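Local coordinates for protein CalS10 (Micromonospora echinospora, PDB 6UK5) that binds S-adenosylmethionine and probably uses it to methylate an amino pentose in calicheamicin biosynthesis, at residues F218-E221 / E222-A226. Sequence-based numbering, arbitrary orientation.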
loop_
_atom_site.group_PDB
_atom_site.type_symbol
_atom_site.label_atom_id
_atom_site.label_comp_id
_atom_site.label_asym_id
_atom_site.label_seq_id
_atom_site.Cartn_x
_atom_site.Cartn_y
_atom_site.Cartn_z
ATOM N N PHE A 218 26.870 -9.562 -13.630
ATOM C CA PHE A 218 28.069 -10.114 -14.240
ATOM C C PHE A 218 27.890 -10.084 -15.751
ATOM O O PHE A 218 26.769 -10.059 -16.264
ATOM C CB PHE A 218 28.333 -11.530 -13.733
ATOM C CG PHE A 218 28.419 -11.612 -12.239
ATOM C CD1 PHE A 218 29.502 -11.071 -11.563
ATOM C CD2 PHE A 218 27.393 -12.185 -11.505
ATOM C CE1 PHE A 218 29.580 -11.130 -10.183
ATOM C CE2 PHE A 218 27.457 -12.245 -10.124
ATOM C CZ PHE A 218 28.553 -11.716 -9.459
ATOM N N THR A 219 29.009 -10.075 -16.462
ATOM C CA THR A 219 28.984 -9.919 -17.907
ATOM C C THR A 219 28.861 -11.267 -18.606
ATOM O O THR A 219 29.153 -12.323 -18.039
ATOM C CB THR A 219 30.247 -9.211 -18.399
ATOM O OG1 THR A 219 31.402 -9.834 -17.825
ATOM C CG2 THR A 219 30.231 -7.750 -17.987
ATOM N N ARG A 220 28.403 -11.212 -19.859
ATOM C CA ARG A 220 28.399 -12.397 -20.711
ATOM C C ARG A 220 29.784 -13.026 -20.765
ATOM O O ARG A 220 29.925 -14.252 -20.694
ATOM C CB ARG A 220 27.916 -12.015 -22.112
ATOM C CG ARG A 220 28.038 -13.098 -23.169
ATOM C CD ARG A 220 27.252 -14.354 -22.836
ATOM N NE ARG A 220 27.160 -15.218 -24.012
ATOM C CZ ARG A 220 26.264 -15.067 -24.984
ATOM N NH1 ARG A 220 25.371 -14.087 -24.927
ATOM N NH2 ARG A 220 26.262 -15.896 -26.019
ATOM N N GLU A 221 30.822 -12.196 -20.880
ATOM C CA GLU A 221 32.189 -12.708 -20.878
ATOM C C GLU A 221 32.522 -13.402 -19.563
ATOM O O GLU A 221 33.263 -14.392 -19.541
ATOM C CB GLU A 221 33.161 -11.552 -21.127
ATOM C CG GLU A 221 34.562 -11.973 -21.521
ATOM C CD GLU A 221 35.342 -10.848 -22.159
ATOM O OE1 GLU A 221 35.426 -9.759 -21.546
ATOM O OE2 GLU A 221 35.859 -11.056 -23.279
ATOM N N GLU A 222 31.985 -12.894 -18.455
ATOM C CA GLU A 222 32.285 -13.471 -17.149
ATOM C C GLU A 222 31.560 -14.797 -16.957
ATOM O O GLU A 222 32.157 -15.785 -16.514
ATOM C CB GLU A 222 31.920 -12.469 -16.056
ATOM C CG GLU A 222 33.126 -11.691 -15.540
ATOM C CD GLU A 222 32.760 -10.299 -15.059
ATOM O OE1 GLU A 222 31.555 -10.021 -14.886
ATOM O OE2 GLU A 222 33.680 -9.475 -14.873
ATOM N N TYR A 223 30.265 -14.839 -17.283
ATOM C CA TYR A 223 29.537 -16.102 -17.240
ATOM C C TYR A 223 30.205 -17.147 -18.126
ATOM O O TYR A 223 30.500 -18.261 -17.679
ATOM C CB TYR A 223 28.082 -15.903 -17.678
ATOM C CG TYR A 223 27.212 -15.092 -16.740
ATOM C CD1 TYR A 223 26.890 -15.570 -15.477
ATOM C CD2 TYR A 223 26.675 -13.874 -17.136
ATOM C CE1 TYR A 223 26.081 -14.844 -14.621
ATOM C CE2 TYR A 223 25.864 -13.141 -16.287
ATOM C CZ TYR A 223 25.568 -13.632 -15.032
ATOM O OH TYR A 223 24.761 -12.907 -14.184
ATOM N N ASP A 224 30.435 -16.809 -19.398
ATOM C CA ASP A 224 31.033 -17.768 -20.322
ATOM C C ASP A 224 32.343 -18.321 -19.776
ATOM O O ASP A 224 32.646 -19.508 -19.947
ATOM C CB ASP A 224 31.264 -17.110 -21.684
ATOM C CG ASP A 224 29.988 -16.948 -22.476
ATOM O OD1 ASP A 224 29.006 -17.663 -22.174
ATOM O OD2 ASP A 224 29.976 -16.114 -23.406
ATOM N N ALA A 225 33.133 -17.473 -19.112
ATOM C CA ALA A 225 34.391 -17.930 -18.531
ATOM C C ALA A 225 34.152 -18.806 -17.307
ATOM O O ALA A 225 34.893 -19.767 -17.069
ATOM C CB ALA A 225 35.269 -16.732 -18.169
ATOM N N ALA A 226 33.127 -18.487 -16.511
ATOM C CA ALA A 226 32.856 -19.281 -15.317
ATOM C C ALA A 226 32.350 -20.673 -15.678
ATOM O O ALA A 226 32.739 -21.662 -15.046
ATOM C CB ALA A 226 31.845 -18.556 -14.429
#
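T219 and E222 form a capping box at the start of helix 220-229. The backbone N of T219 donates to E222 OE1 at 3.0 Å in a nearly straight bond (168°) that meets the carboxylate oxygen on its anti side, somewhat out of the carboxylate plane. In return, T219 OG1 accepts from E222 N at 3.2 Å; a chi1 of 49° turns this hydroxyl back toward the E222 amide. OG1 also makes a weak bond to OE1, which has a further charged partner in R190. T219 O takes Y223 N at 2.9 Å, beginning the regular helical bonds that D224 N to R220 O and A225 N to E221 O continue. On the outer side, R220 bends at chi2 (60°) to bring NE to D224 OD2 at 3.0 Å, a salt bridge with a weak hydrogen bond, while D224 OD1 bonds S234 OG. Facing inward, F218 CB lies over one face of the Y223 ring, 4.0 Å from its centroid, and the phenol OH bonds N126 ND2. With Y223 replaced by alanine, the N126 amide is likely to lose its phenol partner and F218 CB the ring face it lies over. The cap comes just after strand 206-216, with F218 and E222 resting on V131 of helix 131-143, Y223 meeting F247 of strand 246-251, and D224 tied to strand 232-237.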